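Local coordinates for hypothetical protein (Bacteroides uniformis, PDB 4QE0) that is of unknown function, a Bacteroides uniformis member of the DUF5043 family whose fold is built round an antiparallel beta sheet, at residues Y31-D36 against Q40-Y45; S71-Y76 against N162-A167. All blocks are in the same frame, centred on the assembly; numbering follows the deposited sequence.

Overall arrangement
From the N terminus, strand 22-26 leads into strand 29-36, which turns back at once into strand 41-45; contact 1 (31-36 with 40-45) closes this short hairpin, with three residues between the segments. The chain then runs through a loop to 71-76, just ahead of helix 78-90, where contact 2 opens. It closes only at 162-167, 86 residues on, after the helices and strands 106-111 and 118-126 have been laid down. The two contacts follow one another in series, neither nested nor crossed, with centres about 24 Å apart. Both reach the same antiparallel sheet: contact 1 pairs two neighbouring strands, whereas contact 2 sets a loop against an outermost strand, 164-169.

Contact 1: Y31-D36 against Q40-Y45; sequences YQCDVD and QFVTLY
Strands 31-36 and 41-45 run antiparallel as the two arms of a beta hairpin, and the pairs Q32-Y45 and D34-T43 are bonded in both directions. The bond from Q32 N to Y45 O, at 2.7 Å, is nearly straight, and D36 N reaches F41 O nearer the turn. At the turn itself, the bond from Q40 N to D36 O is weak and bent. The outer edges of both arms are also used: 29-36 pairs with 22-26, and 41-45 with 118-126.

Apolar contacts occupy the face carrying C33, V35, V42 and L44. C33 SG lies 3.9 Å from V42 CG1, and C33 CB is 4.0 Å from L44 CD1, while V35 and V42 meet through their CG2 methyls. L44 CG sits at the edge of the Y31 ring, 3.8 Å from CD2, and the Y45 carbonyl carbon lies over a face of that ring. The Y31 hydroxyl is bonded to E143.

On the other face, Y45 has CG between its backbone N and carbonyl carbon (chi1 56°), which lays the ring across the strands alongside Q32. Q32 CB makes a CH-pi contact, 3.9 Å from the ring centroid and 19° off the normal. Y45 OH donates a hydrogen bond to D34 OD2 at 2.6 Å, approaching from above the carboxylate plane, 36° out of it. The carboxylate has several hydrogen-bond partners, for Y53 OH also bonds OD2. A phenylalanine in place of Y45 would probably leave D34 OD2 without one of its two hydroxyl partners. Q32 OE1 is bonded to T23, and Q32 NE2 donates to D34 OD1 at 3.1 Å.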
ATOM      1  N   TYR A  31       8.644  15.656 -13.263  1.00 29.50           N
ATOM      2  CA  TYR A  31       8.768  16.121 -11.892  1.00 27.67           C
ATOM      3  C   TYR A  31       9.649  17.351 -11.832  1.00 30.05           C
ATOM      4  O   TYR A  31      10.645  17.470 -12.558  1.00 34.59           O
ATOM      5  CB  TYR A  31       9.354  15.032 -10.982  1.00 31.55           C
ATOM      6  CG  TYR A  31       8.305  14.271 -10.189  1.00 30.09           C
ATOM      7  CD1 TYR A  31       7.223  13.649 -10.819  1.00 27.77           C
ATOM      8  CD2 TYR A  31       8.391  14.181  -8.815  1.00 31.92           C
ATOM      9  CE1 TYR A  31       6.267  12.942 -10.098  1.00 29.82           C
ATOM     10  CE2 TYR A  31       7.439  13.482  -8.083  1.00 30.43           C
ATOM     11  CZ  TYR A  31       6.381  12.869  -8.722  1.00 29.37           C
ATOM     12  OH  TYR A  31       5.438  12.186  -7.981  1.00 30.01           O
ATOM     13  N   GLN A  32       9.279  18.253 -10.942  1.00 28.47           N
ATOM     14  CA  GLN A  32      10.053  19.439 -10.635  1.00 30.96           C
ATOM     15  C   GLN A  32      10.735  19.220  -9.297  1.00 31.01           C
ATOM     16  O   GLN A  32      10.120  18.741  -8.337  1.00 30.90           O
ATOM     17  CB  GLN A  32       9.141  20.665 -10.545  1.00 29.57           C
ATOM     18  CG  GLN A  32       9.865  21.975 -10.245  1.00 35.20           C
ATOM     19  CD  GLN A  32      10.883  22.317 -11.315  1.00 36.63           C
ATOM     20  OE1 GLN A  32      10.667  22.028 -12.498  1.00 40.29           O
ATOM     21  NE2 GLN A  32      12.017  22.872 -10.907  1.00 35.58           N
ATOM     22  N   CYS A  33      12.003  19.574  -9.248  1.00 30.96           N
ATOM     23  CA  CYS A  33      12.791  19.514  -8.051  1.00 29.31           C
ATOM     24  C   CYS A  33      13.256  20.952  -7.728  1.00 31.41           C
ATOM     25  O   CYS A  33      14.027  21.522  -8.467  1.00 31.75           O
ATOM     26  CB  CYS A  33      13.955  18.568  -8.311  1.00 34.25           C
ATOM     27  SG  CYS A  33      15.259  18.565  -7.083  1.00 36.31           S
ATOM     28  N   ASP A  34      12.737  21.535  -6.656  1.00 28.91           N
ATOM     29  CA  ASP A  34      13.119  22.875  -6.210  1.00 28.32           C
ATOM     30  C   ASP A  34      14.028  22.738  -4.999  1.00 30.51           C
ATOM     31  O   ASP A  34      13.667  22.077  -4.027  1.00 30.05           O
ATOM     32  CB  ASP A  34      11.880  23.703  -5.814  1.00 30.59           C
ATOM     33  CG  ASP A  34      11.026  24.111  -6.997  1.00 33.22           C
ATOM     34  OD1 ASP A  34      11.521  24.121  -8.146  1.00 36.25           O
ATOM     35  OD2 ASP A  34       9.832  24.429  -6.758  1.00 35.19           O
ATOM     36  N   VAL A  35      15.212  23.338  -5.055  1.00 29.03           N
ATOM     37  CA  VAL A  35      16.178  23.247  -3.953  1.00 27.76           C
ATOM     38  C   VAL A  35      16.574  24.639  -3.443  1.00 33.37           C
ATOM     39  O   VAL A  35      16.980  25.487  -4.219  1.00 33.30           O
ATOM     40  CB  VAL A  35      17.457  22.503  -4.380  1.00 28.50           C
ATOM     41  CG1 VAL A  35      18.414  22.372  -3.193  1.00 31.05           C
ATOM     42  CG2 VAL A  35      17.110  21.124  -4.918  1.00 29.67           C
ATOM     43  N   ASP A  36      16.433  24.867  -2.147  1.00 31.60           N
ATOM     44  CA  ASP A  36      16.900  26.108  -1.509  1.00 33.92           C
ATOM     45  C   ASP A  36      18.381  25.956  -1.207  1.00 37.63           C
ATOM     46  O   ASP A  36      18.771  25.055  -0.478  1.00 33.22           O
ATOM     47  CB  ASP A  36      16.135  26.373  -0.223  1.00 40.47           C
ATOM     48  CG  ASP A  36      16.644  27.613   0.525  1.00 55.32           C
ATOM     49  OD1 ASP A  36      16.663  28.706  -0.068  1.00 62.56           O
ATOM     50  OD2 ASP A  36      17.040  27.499   1.699  1.00 59.73           O
ATOM     51  N   GLN A  40      19.576  23.627   1.799  1.00 26.83           N
ATOM     52  CA  GLN A  40      19.610  22.376   1.046  1.00 27.40           C
ATOM     53  C   GLN A  40      18.287  21.570   1.173  1.00 26.85           C
ATOM     54  O   GLN A  40      18.283  20.350   1.073  1.00 26.88           O
ATOM     55  CB  GLN A  40      20.834  21.564   1.453  1.00 27.71           C
ATOM     56  CG  GLN A  40      22.133  22.233   1.002  1.00 29.27           C
ATOM     57  CD  GLN A  40      22.274  22.189  -0.497  1.00 28.73           C
ATOM     58  OE1 GLN A  40      22.344  21.114  -1.077  1.00 34.06           O
ATOM     59  NE2 GLN A  40      22.315  23.349  -1.135  1.00 34.27           N
ATOM     60  N   PHE A  41      17.189  22.292   1.366  1.00 27.26           N
ATOM     61  CA  PHE A  41      15.848  21.717   1.474  1.00 27.22           C
ATOM     62  C   PHE A  41      15.257  21.534   0.084  1.00 26.36           C
ATOM     63  O   PHE A  41      15.306  22.449  -0.749  1.00 27.59           O
ATOM     64  CB  PHE A  41      14.975  22.676   2.279  1.00 28.29           C
ATOM     65  CG  PHE A  41      13.641  22.123   2.696  1.00 28.51           C
ATOM     66  CD1 PHE A  41      13.574  20.990   3.478  1.00 29.42           C
ATOM     67  CD2 PHE A  41      12.467  22.762   2.343  1.00 33.13           C
ATOM     68  CE1 PHE A  41      12.361  20.497   3.904  1.00 31.71           C
ATOM     69  CE2 PHE A  41      11.236  22.264   2.767  1.00 31.70           C
ATOM     70  CZ  PHE A  41      11.197  21.142   3.548  1.00 28.48           C
ATOM     71  N   VAL A  42      14.750  20.335  -0.182  1.00 25.73           N
ATOM     72  CA  VAL A  42      14.223  19.956  -1.476  1.00 24.00           C
ATOM     73  C   VAL A  42      12.716  19.843  -1.406  1.00 24.76           C
ATOM     74  O   VAL A  42      12.196  19.285  -0.455  1.00 23.63           O
ATOM     75  CB  VAL A  42      14.769  18.592  -1.924  1.00 26.93           C
ATOM     76  CG1 VAL A  42      14.245  18.225  -3.303  1.00 26.47           C
ATOM     77  CG2 VAL A  42      16.288  18.582  -1.893  1.00 27.40           C
ATOM     78  N   THR A  43      12.041  20.368  -2.424  1.00 24.49           N
ATOM     79  CA  THR A  43      10.601  20.178  -2.618  1.00 25.77           C
ATOM     80  C   THR A  43      10.471  19.493  -3.985  1.00 27.22           C
ATOM     81  O   THR A  43      10.911  20.030  -4.994  1.00 27.56           O
ATOM     82  CB  THR A  43       9.837  21.522  -2.574  1.00 26.25           C
ATOM     83  OG1 THR A  43      10.110  22.194  -1.332  1.00 27.93           O
ATOM     84  CG2 THR A  43       8.331  21.306  -2.707  1.00 28.95           C
ATOM     85  N   LEU A  44       9.938  18.275  -3.988  1.00 24.66           N
ATOM     86  CA  LEU A  44       9.876  17.414  -5.163  1.00 22.89           C
ATOM     87  C   LEU A  44       8.425  17.117  -5.478  1.00 25.64           C
ATOM     88  O   LEU A  44       7.689  16.629  -4.609  1.00 24.80           O
ATOM     89  CB  LEU A  44      10.645  16.119  -4.876  1.00 25.08           C
ATOM     90  CG  LEU A  44      10.705  15.069  -5.986  1.00 28.29           C
ATOM     91  CD1 LEU A  44      11.496  15.638  -7.163  1.00 28.86           C
ATOM     92  CD2 LEU A  44      11.323  13.768  -5.490  1.00 30.50           C
ATOM     93  N   TYR A  45       8.011  17.388  -6.713  1.00 25.73           N
ATOM     94  CA  TYR A  45       6.606  17.291  -7.087  1.00 24.38           C
ATOM     95  C   TYR A  45       6.379  17.145  -8.560  1.00 27.59           C
ATOM     96  O   TYR A  45       7.144  17.659  -9.361  1.00 27.79           O
ATOM     97  CB  TYR A  45       5.821  18.506  -6.587  1.00 25.56           C
ATOM     98  CG  TYR A  45       6.330  19.856  -7.028  1.00 27.92           C
ATOM     99  CD1 TYR A  45       7.431  20.444  -6.409  1.00 29.55           C
ATOM    100  CD2 TYR A  45       5.702  20.565  -8.047  1.00 27.95           C
ATOM    101  CE1 TYR A  45       7.891  21.699  -6.791  1.00 31.19           C
ATOM    102  CE2 TYR A  45       6.148  21.827  -8.413  1.00 28.28           C
ATOM    103  CZ  TYR A  45       7.245  22.385  -7.779  1.00 31.80           C
ATOM    104  OH  TYR A  45       7.740  23.617  -8.130  1.00 31.20           O
TER

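Contact 2: S71-Y76 against N162-A167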
ATOM      1  N   SER A  71      -8.699  16.744  13.063  0.50 25.06           N
ATOM      2  CA  SER A  71     -10.124  16.501  13.282  0.50 28.15           C
ATOM      3  C   SER A  71     -11.008  17.745  13.077  0.50 26.32           C
ATOM      4  O   SER A  71     -12.240  17.644  13.063  0.50 26.83           O
ATOM      5  CB  SER A  71     -10.348  15.891  14.661  0.50 29.31           C
ATOM      6  OG  SER A  71      -9.757  14.601  14.722  0.50 31.29           O
ATOM      7  N   ASN A  72     -10.390  18.906  12.885  1.00 25.17           N
ATOM      8  CA  ASN A  72     -11.127  20.118  12.502  1.00 23.14           C
ATOM      9  C   ASN A  72     -11.303  20.228  10.969  1.00 25.00           C
ATOM     10  O   ASN A  72     -11.956  21.152  10.490  1.00 25.03           O
ATOM     11  CB  ASN A  72     -10.370  21.330  13.043  1.00 23.38           C
ATOM     12  CG  ASN A  72     -11.242  22.564  13.210  1.00 24.77           C
ATOM     13  OD1 ASN A  72     -12.449  22.521  13.619  1.00 29.18           O
ATOM     14  ND2 ASN A  72     -10.652  23.664  12.927  1.00 20.15           N
ATOM     15  N   VAL A  73     -10.677  19.333  10.189  1.00 22.20           N
ATOM     16  CA  VAL A  73     -10.791  19.355   8.727  1.00 22.42           C
ATOM     17  C   VAL A  73     -11.234  18.025   8.079  1.00 23.87           C
ATOM     18  O   VAL A  73     -11.852  18.050   7.015  1.00 23.55           O
ATOM     19  CB  VAL A  73      -9.498  19.861   8.039  1.00 23.86           C
ATOM     20  CG1 VAL A  73      -9.223  21.315   8.411  1.00 27.40           C
ATOM     21  CG2 VAL A  73      -8.281  19.017   8.353  1.00 24.53           C
ATOM     22  N   ILE A  74     -10.896  16.878   8.677  1.00 23.84           N
ATOM     23  CA  ILE A  74     -11.308  15.577   8.106  1.00 22.65           C
ATOM     24  C   ILE A  74     -11.823  14.614   9.160  1.00 27.28           C
ATOM     25  O   ILE A  74     -11.455  14.702  10.327  1.00 23.14           O
ATOM     26  CB  ILE A  74     -10.154  14.862   7.369  1.00 23.68           C
ATOM     27  CG1 ILE A  74      -8.925  14.732   8.281  1.00 27.92           C
ATOM     28  CG2 ILE A  74      -9.827  15.569   6.086  1.00 24.41           C
ATOM     29  CD1 ILE A  74      -8.036  13.564   7.924  1.00 28.36           C
ATOM     30  N   GLU A  75     -12.708  13.714   8.745  1.00 25.01           N
ATOM     31  CA  GLU A  75     -13.180  12.656   9.616  1.00 25.72           C
ATOM     32  C   GLU A  75     -12.109  11.586   9.702  1.00 25.74           C
ATOM     33  O   GLU A  75     -11.594  11.127   8.684  1.00 26.97           O
ATOM     34  CB  GLU A  75     -14.464  12.056   9.076  1.00 28.84           C
ATOM     35  CG  GLU A  75     -15.127  11.061  10.012  1.00 36.73           C
ATOM     36  CD  GLU A  75     -16.538  10.745   9.528  1.00 54.05           C
ATOM     37  OE1 GLU A  75     -16.656   9.865   8.661  1.00 55.89           O
ATOM     38  OE2 GLU A  75     -17.516  11.392   9.981  1.00 71.56           O
ATOM     39  N   TYR A  76     -11.775  11.192  10.916  1.00 26.95           N
ATOM     40  CA  TYR A  76     -10.785  10.149  11.142  1.00 26.95           C
ATOM     41  C   TYR A  76     -11.222   8.853  10.488  1.00 26.48           C
ATOM     42  O   TYR A  76     -12.375   8.456  10.587  1.00 25.94           O
ATOM     43  CB  TYR A  76     -10.601   9.907  12.634  1.00 31.16           C
ATOM     44  CG  TYR A  76      -9.621   8.789  12.918  1.00 29.82           C
ATOM     45  CD1 TYR A  76      -8.267   8.973  12.703  1.00 33.31           C
ATOM     46  CD2 TYR A  76     -10.060   7.543  13.368  1.00 32.10           C
ATOM     47  CE1 TYR A  76      -7.356   7.956  12.951  1.00 37.14           C
ATOM     48  CE2 TYR A  76      -9.154   6.526  13.631  1.00 33.57           C
ATOM     49  CZ  TYR A  76      -7.810   6.748  13.419  1.00 35.01           C
ATOM     50  OH  TYR A  76      -6.900   5.758  13.667  1.00 39.59           O
ATOM     51  N   ASN A 162      -9.707  26.087   0.609  1.00 25.97           N
ATOM     52  CA  ASN A 162      -9.306  25.877  -0.767  1.00 26.22           C
ATOM     53  C   ASN A 162      -8.768  24.468  -0.957  1.00 28.73           C
ATOM     54  O   ASN A 162      -9.067  23.839  -1.952  1.00 29.44           O
ATOM     55  CB  ASN A 162      -8.318  26.944  -1.281  1.00 29.64           C
ATOM     56  CG  ASN A 162      -7.061  27.075  -0.442  1.00 28.96           C
ATOM     57  OD1 ASN A 162      -7.030  26.755   0.738  1.00 27.33           O
ATOM     58  ND2 ASN A 162      -6.001  27.595  -1.068  1.00 29.14           N
ATOM     59  N   TYR A 163      -7.988  23.983   0.007  1.00 27.89           N
ATOM     60  CA  TYR A 163      -7.586  22.574   0.014  1.00 26.19           C
ATOM     61  C   TYR A 163      -7.235  22.167   1.433  1.00 25.07           C
ATOM     62  O   TYR A 163      -7.036  23.008   2.318  1.00 24.87           O
ATOM     63  CB  TYR A 163      -6.421  22.309  -0.953  1.00 25.43           C
ATOM     64  CG  TYR A 163      -5.110  22.941  -0.554  1.00 28.31           C
ATOM     65  CD1 TYR A 163      -4.795  24.257  -0.930  1.00 31.37           C
ATOM     66  CD2 TYR A 163      -4.180  22.232   0.209  1.00 30.44           C
ATOM     67  CE1 TYR A 163      -3.589  24.831  -0.561  1.00 31.93           C
ATOM     68  CE2 TYR A 163      -2.975  22.805   0.591  1.00 34.56           C
ATOM     69  CZ  TYR A 163      -2.681  24.100   0.207  1.00 34.26           C
ATOM     70  OH  TYR A 163      -1.478  24.646   0.599  1.00 34.10           O
ATOM     71  N   ILE A 164      -7.193  20.863   1.650  1.00 23.68           N
ATOM     72  CA  ILE A 164      -6.871  20.333   2.944  1.00 23.12           C
ATOM     73  C   ILE A 164      -5.471  19.706   2.883  1.00 25.39           C
ATOM     74  O   ILE A 164      -5.230  18.855   2.046  1.00 25.69           O
ATOM     75  CB  ILE A 164      -7.916  19.306   3.343  1.00 23.25           C
ATOM     76  CG1 ILE A 164      -9.299  19.969   3.531  1.00 26.94           C
ATOM     77  CG2 ILE A 164      -7.489  18.601   4.625  1.00 24.96           C
ATOM     78  CD1 ILE A 164     -10.465  18.997   3.579  1.00 28.57           C
HETATM   79  N   MSE A 165      -4.550  20.153   3.734  1.00 24.45           N
HETATM   80  CA  MSE A 165      -3.176  19.656   3.694  1.00 26.04           C
HETATM   81  C   MSE A 165      -2.879  18.674   4.796  1.00 25.52           C
HETATM   82  O   MSE A 165      -3.026  18.988   5.983  1.00 25.07           O
HETATM   83  CB  MSE A 165      -2.185  20.810   3.853  1.00 28.08           C
HETATM   84  CG  MSE A 165      -0.760  20.264   3.761  1.00 32.54           C
HETATM   85 SE   MSE A 165       0.488  21.780   3.923  0.75 43.74          SE
HETATM   86  CE  MSE A 165       0.436  22.048   5.852  1.00 41.04           C
ATOM     87  N   LEU A 166      -2.450  17.476   4.408  1.00 23.43           N
ATOM     88  CA  LEU A 166      -2.036  16.453   5.360  1.00 21.96           C
ATOM     89  C   LEU A 166      -0.584  16.134   5.098  1.00 22.55           C
ATOM     90  O   LEU A 166      -0.258  15.451   4.114  1.00 23.11           O
ATOM     91  CB  LEU A 166      -2.927  15.207   5.218  1.00 24.20           C
ATOM     92  CG  LEU A 166      -4.449  15.336   5.444  1.00 24.74           C
ATOM     93  CD1 LEU A 166      -5.105  13.967   5.264  1.00 29.81           C
ATOM     94  CD2 LEU A 166      -4.799  15.918   6.809  1.00 28.89           C
ATOM     95  N   ALA A 167       0.287  16.656   5.953  1.00 22.22           N
ATOM     96  CA  ALA A 167       1.719  16.497   5.791  1.00 21.60           C
ATOM     97  C   ALA A 167       2.244  15.735   6.992  1.00 20.74           C
ATOM     98  O   ALA A 167       1.892  16.047   8.144  1.00 21.54           O
ATOM     99  CB  ALA A 167       2.391  17.861   5.691  1.00 23.89           C
TER
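V73 and I164 meet through their CG2 methyls, 3.8 Å apart, their side chains running antiparallel alongside one another. The delta methyl of I164 turns to the backbone instead, so that CD1 rests 3.8 Å from V73 O. I74 adds a second branch to the same group: its CG2 lies 4.1 Å from I164 CG2, and this one methyl is therefore touched by both loop residues. Further along the strand, the ends of I74 and L166 meet head-on, with CD1 of the isoleucine 4.0 Å from CD1 of the leucine and nearly as close to CD2.

The torsions account for this division of labour. In I164, CG2 stands anti to the backbone N while CG1 is beside it (chi1 -65°), so the two branches diverge, one to the valine and isoleucine methyls and the other to the V73 carbonyl. I74 has CG1 between its N and carbonyl carbon (chi1 54°), which sends CD1 to L166 and leaves CG2 for I164. The side chains meet through apolar contacts, with I164 CD1 also against the V73 carbonyl oxygen, and I164 and L166, alternate residues, lie on the same face of the strand.

A second shell positions both partners. V73 pairs through its backbone with I155 and its side chain touches Y65, while I74 packs on F152. On the strand side, backbone bonds to L111 and M109 hold I164 and L166 in register with strand 106-111. A glycerol, probably from the crystallisation liquor, comes near the V73 side chain. The arrangement is plain hydrophobic packing of an irregular loop, ahead of helix 78-90, upon one face of an outermost strand of an antiparallel sheet.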